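Local coordinates for protein beta-galactosidase (Bacillus circulans subsp. alkalophilus, PDB 3TTY) that hydrolyses terminal beta-galactosidic bonds as a zinc-bearing TIM-barrel glycoside hydrolase that assembles from three subunits, at residues V44-W47 with A48-Q51; V166-K169 with E170-T174. All blocks are in the same frame, centred on the assembly; numbering follows the deposited sequence.

Contact 1. Residues V44-W47 with A48-Q51; sequences VFSW and AKIQ
W47 and Q51 run side by side from one short helical turn and join through their side chains, on the short helix 47-50 that follows barrel strand 39-42 of the TIM barrel. The indole NE1 donates to Q51 OE1 at 3.0 Å. This bond is nearly straight, with an N-H...O angle of 164°. The acceptor lies in the plane of the indole, at its edge, whereas the donor stands out of the carbonyl plane of the amide, and the two planes are 37° apart. Both first torsions place CG anti to the backbone N (chi1 -166° for W47), which sends the two chains out in the same direction. Their backbones are joined as well, Q51 N to W47 O at 2.8 Å, while I50 N bonds to S46 O one residue earlier. Further out, Y121, Y124 and L128 of helix 119-135 pack on W47, and S46 OG is held by E18. A second subunit takes part too, its S188 and Y192 hydrogen-bonding the backbone of A48. F45, just upstream, touches the bound galactose, so this turn follows directly on a wall of the sugar pocket. The I50 side chain also closes on S46 O, its CG1 3.3 Å from that oxygen.

Contact 2. Residues V166-K169 with E170-T174; sequences VWLK and ERYGT
R171 lies alongside W167 near the C-terminal end of helix 158-172, its methylene CD 3.5 Å from CH2 of the indole. Guanidinium and indole planes are only 9° apart, yet the approach is oblique. The chain runs extended from CG to NE, with CG anti to the backbone N (chi1 -171°), which carries CD to the six-membered ring. On the packed side, L168 CD2 meets the edge of the Y172 ring, 3.8 Å from CE2, while R171 CG lies over the centre of one face. L178 of helix 175-181 touches both L168 and Y172. D227 accepts from the indole NE1, and D220 from Y172 OH. The outer side is looser: CG of E170 lies against V166 O at 3.0 Å, but its carboxylate keeps OE1 4.1 Å from V166 CG1, and K169 is exposed. The i to i+4 backbone bonds run through the whole stretch, among them E170 N to V166 O at 3.0 Å, and end with the weak G173 N to K169 O. At the backbone angles of G173 (phi 85°, psi negative) a CB would jam against Y172 O, which calls for glycine. With R171 cut back to an alanine, the indole around CH2 would probably lose its cover, and Y172 OH and D220 their NE partner. The contact is consistent with R171 packing by its stem while NE reaches weakly to Y172 OH and, through a long ion pair, to D220, the nearby R223 probably tempering that charge.

How the contacts relate
Following the chain from the N terminus, contact 1 comes first, on the loop that leaves barrel strand 39-42 and enters helix 47-50; contact 2 follows more than a hundred residues later, on helix 158-172 after barrel strand 142-146. Each is a single unbroken stretch, contact 1 closing a single turn and contact 2 the last two turns of its helix, so they stand in series and neither nest nor cross. Their centres are 37 Å apart and their nearest atoms about 22 Å. Contact 1 ties the sugar-pocket side of the barrel to helix 119-135 and to a second subunit, whereas contact 2 joins helix 158-172 to helices 175-181 and 215-243 without touching another chain of the assembly.

Contact 1. Residues V44-W47 with A48-Q51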
ATOM      1  N   VAL A  44       0.142 -27.499 -23.175  1.00 17.59           N
ATOM      2  CA  VAL A  44      -0.586 -26.366 -22.589  1.00 13.17           C
ATOM      3  C   VAL A  44       0.035 -25.039 -23.019  1.00 16.58           C
ATOM      4  O   VAL A  44      -0.675 -24.055 -23.235  1.00 19.42           O
ATOM      5  CB  VAL A  44      -0.634 -26.421 -21.055  1.00 15.92           C
ATOM      6  CG1 VAL A  44      -1.440 -25.249 -20.503  1.00 15.92           C
ATOM      7  CG2 VAL A  44      -1.221 -27.727 -20.581  1.00 16.07           C
ATOM      8  N   PHE A  45       1.355 -25.014 -23.175  1.00 16.57           N
ATOM      9  CA  PHE A  45       2.052 -23.748 -23.371  1.00 16.57           C
ATOM     10  C   PHE A  45       3.059 -23.778 -24.503  1.00 18.78           C
ATOM     11  O   PHE A  45       4.231 -23.453 -24.305  1.00 19.15           O
ATOM     12  CB  PHE A  45       2.734 -23.301 -22.069  1.00 17.05           C
ATOM     13  CG  PHE A  45       1.767 -22.795 -21.015  1.00 16.13           C
ATOM     14  CD1 PHE A  45       0.987 -21.670 -21.247  1.00 18.09           C
ATOM     15  CD2 PHE A  45       1.657 -23.429 -19.790  1.00 17.44           C
ATOM     16  CE1 PHE A  45       0.108 -21.185 -20.276  1.00 13.55           C
ATOM     17  CE2 PHE A  45       0.773 -22.958 -18.815  1.00 20.27           C
ATOM     18  CZ  PHE A  45      -0.003 -21.832 -19.062  1.00 17.62           C
ATOM     19  N   SER A  46       2.603 -24.139 -25.698  1.00 13.21           N
ATOM     20  CA  SER A  46       3.527 -24.307 -26.804  1.00 15.65           C
ATOM     21  C   SER A  46       2.998 -23.692 -28.091  1.00 18.24           C
ATOM     22  O   SER A  46       3.323 -24.146 -29.192  1.00 17.18           O
ATOM     23  CB  SER A  46       3.845 -25.791 -27.009  1.00 15.19           C
ATOM     24  OG  SER A  46       4.960 -26.166 -26.227  1.00 20.32           O
ATOM     25  N   TRP A  47       2.186 -22.653 -27.948  1.00 15.52           N
ATOM     26  CA  TRP A  47       1.631 -22.004 -29.107  1.00 15.33           C
ATOM     27  C   TRP A  47       2.777 -21.572 -30.030  1.00 15.13           C
ATOM     28  O   TRP A  47       2.777 -21.893 -31.212  1.00 18.55           O
ATOM     29  CB  TRP A  47       0.751 -20.830 -28.689  1.00 13.04           C
ATOM     30  CG  TRP A  47      -0.111 -20.303 -29.781  1.00 14.08           C
ATOM     31  CD1 TRP A  47       0.062 -20.475 -31.130  1.00 12.32           C
ATOM     32  CD2 TRP A  47      -1.299 -19.521 -29.622  1.00 12.73           C
ATOM     33  NE1 TRP A  47      -0.946 -19.827 -31.818  1.00 13.33           N
ATOM     34  CE2 TRP A  47      -1.791 -19.238 -30.914  1.00 14.56           C
ATOM     35  CE3 TRP A  47      -1.980 -19.013 -28.516  1.00 15.17           C
ATOM     36  CZ2 TRP A  47      -2.954 -18.496 -31.119  1.00 13.36           C
ATOM     37  CZ3 TRP A  47      -3.125 -18.269 -28.722  1.00 15.37           C
ATOM     38  CH2 TRP A  47      -3.599 -18.021 -30.013  1.00 12.20           C
ATOM     39  N   ALA A  48       3.773 -20.891 -29.482  1.00 12.98           N
ATOM     40  CA  ALA A  48       4.878 -20.402 -30.301  1.00 17.47           C
ATOM     41  C   ALA A  48       5.739 -21.529 -30.882  1.00 16.72           C
ATOM     42  O   ALA A  48       6.270 -21.402 -31.983  1.00 18.39           O
ATOM     43  CB  ALA A  48       5.740 -19.399 -29.529  1.00 14.94           C
ATOM     44  N   LYS A  49       5.875 -22.635 -30.164  1.00 15.07           N
ATOM     45  CA  LYS A  49       6.626 -23.760 -30.724  1.00 15.55           C
ATOM     46  C   LYS A  49       5.919 -24.319 -31.958  1.00 17.10           C
ATOM     47  O   LYS A  49       6.546 -24.708 -32.943  1.00 18.62           O
ATOM     48  CB  LYS A  49       6.827 -24.867 -29.689  1.00 16.76           C
ATOM     49  CG  LYS A  49       7.786 -25.967 -30.164  1.00 16.34           C
ATOM     50  CD  LYS A  49       8.050 -26.974 -29.069  1.00 20.41           C
ATOM     51  CE  LYS A  49       9.086 -28.017 -29.508  1.00 21.59           C
ATOM     52  NZ  LYS A  49      10.305 -27.427 -30.118  1.00 22.50           N
ATOM     53  N   ILE A  50       4.599 -24.340 -31.902  1.00 18.28           N
ATOM     54  CA  ILE A  50       3.816 -24.843 -33.011  1.00 18.61           C
ATOM     55  C   ILE A  50       3.776 -23.834 -34.140  1.00 17.35           C
ATOM     56  O   ILE A  50       4.039 -24.165 -35.299  1.00 15.61           O
ATOM     57  CB  ILE A  50       2.377 -25.142 -32.574  1.00 19.23           C
ATOM     58  CG1 ILE A  50       2.369 -26.302 -31.570  1.00 15.96           C
ATOM     59  CG2 ILE A  50       1.515 -25.423 -33.792  1.00 15.80           C
ATOM     60  CD1 ILE A  50       1.075 -26.433 -30.794  1.00 14.19           C
ATOM     61  N   GLN A  51       3.448 -22.592 -33.811  1.00 16.68           N
ATOM     62  CA  GLN A  51       3.207 -21.610 -34.862  1.00 17.45           C
ATOM     63  C   GLN A  51       4.136 -20.396 -34.786  1.00 19.23           C
ATOM     64  O   GLN A  51       4.003 -19.556 -33.899  1.00 16.84           O
ATOM     65  CB  GLN A  51       1.743 -21.183 -34.836  1.00 15.75           C
ATOM     66  CG  GLN A  51       1.307 -20.314 -36.023  1.00 16.29           C
ATOM     67  CD  GLN A  51      -0.046 -19.652 -35.780  1.00 17.00           C
ATOM     68  OE1 GLN A  51      -0.753 -19.986 -34.829  1.00 14.23           O
ATOM     69  NE2 GLN A  51      -0.396 -18.695 -36.627  1.00 18.49           N
TER

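Contact 2. Residues V166-K169 with E170-T174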
ATOM      1  N   VAL A 166     -22.189  -2.996 -27.397  1.00 17.91           N
ATOM      2  CA  VAL A 166     -23.024  -3.923 -28.158  1.00 16.04           C
ATOM      3  C   VAL A 166     -23.737  -4.830 -27.172  1.00 17.82           C
ATOM      4  O   VAL A 166     -24.928  -5.092 -27.292  1.00 17.90           O
ATOM      5  CB  VAL A 166     -22.168  -4.767 -29.142  1.00 20.93           C
ATOM      6  CG1 VAL A 166     -23.014  -5.843 -29.828  1.00 16.00           C
ATOM      7  CG2 VAL A 166     -21.480  -3.858 -30.189  1.00 16.39           C
ATOM      8  N   TRP A 167     -22.993  -5.288 -26.172  1.00 19.64           N
ATOM      9  CA  TRP A 167     -23.525  -6.187 -25.151  1.00 18.20           C
ATOM     10  C   TRP A 167     -24.638  -5.522 -24.322  1.00 18.43           C
ATOM     11  O   TRP A 167     -25.551  -6.185 -23.829  1.00 19.27           O
ATOM     12  CB  TRP A 167     -22.374  -6.654 -24.259  1.00 17.69           C
ATOM     13  CG  TRP A 167     -22.731  -7.633 -23.176  1.00 17.09           C
ATOM     14  CD1 TRP A 167     -22.635  -8.993 -23.232  1.00 16.71           C
ATOM     15  CD2 TRP A 167     -23.209  -7.320 -21.874  1.00 15.03           C
ATOM     16  NE1 TRP A 167     -23.023  -9.547 -22.038  1.00 15.62           N
ATOM     17  CE2 TRP A 167     -23.383  -8.540 -21.185  1.00 17.16           C
ATOM     18  CE3 TRP A 167     -23.499  -6.124 -21.211  1.00 15.62           C
ATOM     19  CZ2 TRP A 167     -23.848  -8.598 -19.874  1.00 18.89           C
ATOM     20  CZ3 TRP A 167     -23.967  -6.186 -19.913  1.00 17.25           C
ATOM     21  CH2 TRP A 167     -24.138  -7.412 -19.259  1.00 17.15           C
ATOM     22  N   LEU A 168     -24.547  -4.207 -24.171  1.00 18.11           N
ATOM     23  CA  LEU A 168     -25.570  -3.438 -23.471  1.00 16.19           C
ATOM     24  C   LEU A 168     -26.800  -3.205 -24.355  1.00 18.06           C
ATOM     25  O   LEU A 168     -27.929  -3.180 -23.863  1.00 19.69           O
ATOM     26  CB  LEU A 168     -24.983  -2.108 -22.995  1.00 14.73           C
ATOM     27  CG  LEU A 168     -23.900  -2.266 -21.919  1.00 17.03           C
ATOM     28  CD1 LEU A 168     -22.992  -1.054 -21.848  1.00 14.50           C
ATOM     29  CD2 LEU A 168     -24.537  -2.549 -20.565  1.00 13.23           C
ATOM     30  N   LYS A 169     -26.586  -3.043 -25.657  1.00 14.02           N
ATOM     31  CA  LYS A 169     -27.705  -2.956 -26.596  1.00 21.05           C
ATOM     32  C   LYS A 169     -28.504  -4.275 -26.607  1.00 21.59           C
ATOM     33  O   LYS A 169     -29.728  -4.271 -26.686  1.00 19.39           O
ATOM     34  CB  LYS A 169     -27.204  -2.610 -28.003  1.00 16.30           C
ATOM     35  CG  LYS A 169     -26.460  -1.280 -28.069  1.00 21.60           C
ATOM     36  CD  LYS A 169     -25.779  -1.034 -29.429  1.00 17.73           C
ATOM     37  CE  LYS A 169     -24.758   0.110 -29.328  1.00 16.68           C
ATOM     38  NZ  LYS A 169     -24.190   0.506 -30.662  1.00 23.73           N
ATOM     39  N   GLU A 170     -27.800  -5.399 -26.506  1.00 17.03           N
ATOM     40  CA  GLU A 170     -28.453  -6.694 -26.460  1.00 19.52           C
ATOM     41  C   GLU A 170     -29.184  -6.882 -25.145  1.00 21.40           C
ATOM     42  O   GLU A 170     -30.266  -7.454 -25.112  1.00 24.80           O
ATOM     43  CB  GLU A 170     -27.445  -7.827 -26.659  1.00 20.69           C
ATOM     44  CG  GLU A 170     -26.485  -7.571 -27.810  1.00 29.76           C
ATOM     45  CD  GLU A 170     -26.176  -8.800 -28.630  1.00 48.17           C
ATOM     46  OE1 GLU A 170     -24.985  -9.210 -28.657  1.00 46.15           O
ATOM     47  OE2 GLU A 170     -27.119  -9.332 -29.270  1.00 55.09           O
ATOM     48  N   ARG A 171     -28.598  -6.396 -24.058  1.00 19.25           N
ATOM     49  CA  ARG A 171     -29.183  -6.639 -22.752  1.00 18.62           C
ATOM     50  C   ARG A 171     -30.415  -5.762 -22.543  1.00 23.48           C
ATOM     51  O   ARG A 171     -31.474  -6.255 -22.139  1.00 17.74           O
ATOM     52  CB  ARG A 171     -28.162  -6.406 -21.632  1.00 19.97           C
ATOM     53  CG  ARG A 171     -28.644  -6.846 -20.246  1.00 18.72           C
ATOM     54  CD  ARG A 171     -27.541  -6.699 -19.190  1.00 21.11           C
ATOM     55  NE  ARG A 171     -28.034  -6.977 -17.842  1.00 22.90           N
ATOM     56  CZ  ARG A 171     -28.018  -8.185 -17.273  1.00 27.52           C
ATOM     57  NH1 ARG A 171     -27.514  -9.232 -17.918  1.00 21.40           N
ATOM     58  NH2 ARG A 171     -28.491  -8.344 -16.044  1.00 29.33           N
ATOM     59  N   TYR A 172     -30.283  -4.467 -22.826  1.00 16.86           N
ATOM     60  CA  TYR A 172     -31.308  -3.528 -22.404  1.00 19.06           C
ATOM     61  C   TYR A 172     -32.225  -3.032 -23.517  1.00 19.89           C
ATOM     62  O   TYR A 172     -33.328  -2.586 -23.244  1.00 19.25           O
ATOM     63  CB  TYR A 172     -30.677  -2.343 -21.683  1.00 16.41           C
ATOM     64  CG  TYR A 172     -30.007  -2.739 -20.408  1.00 16.95           C
ATOM     65  CD1 TYR A 172     -30.757  -3.167 -19.317  1.00 17.17           C
ATOM     66  CD2 TYR A 172     -28.619  -2.697 -20.291  1.00 12.83           C
ATOM     67  CE1 TYR A 172     -30.143  -3.553 -18.137  1.00 16.52           C
ATOM     68  CE2 TYR A 172     -28.004  -3.073 -19.125  1.00 15.69           C
ATOM     69  CZ  TYR A 172     -28.763  -3.495 -18.049  1.00 17.55           C
ATOM     70  OH  TYR A 172     -28.138  -3.863 -16.888  1.00 18.32           O
ATOM     71  N   GLY A 173     -31.754  -3.092 -24.757  1.00 19.22           N
ATOM     72  CA  GLY A 173     -32.575  -2.721 -25.895  1.00 20.50           C
ATOM     73  C   GLY A 173     -32.593  -1.238 -26.207  1.00 21.98           C
ATOM     74  O   GLY A 173     -32.358  -0.829 -27.345  1.00 21.41           O
ATOM     75  N   THR A 174     -32.879  -0.421 -25.198  1.00 19.91           N
ATOM     76  CA  THR A 174     -32.961   1.016 -25.408  1.00 19.52           C
ATOM     77  C   THR A 174     -32.135   1.773 -24.378  1.00 18.77           C
ATOM     78  O   THR A 174     -31.901   1.286 -23.283  1.00 16.19           O
ATOM     79  CB  THR A 174     -34.414   1.521 -25.270  1.00 17.68           C
ATOM     80  OG1 THR A 174     -34.884   1.244 -23.944  1.00 19.44           O
ATOM     81  CG2 THR A 174     -35.329   0.853 -26.285  1.00 19.40           C
TER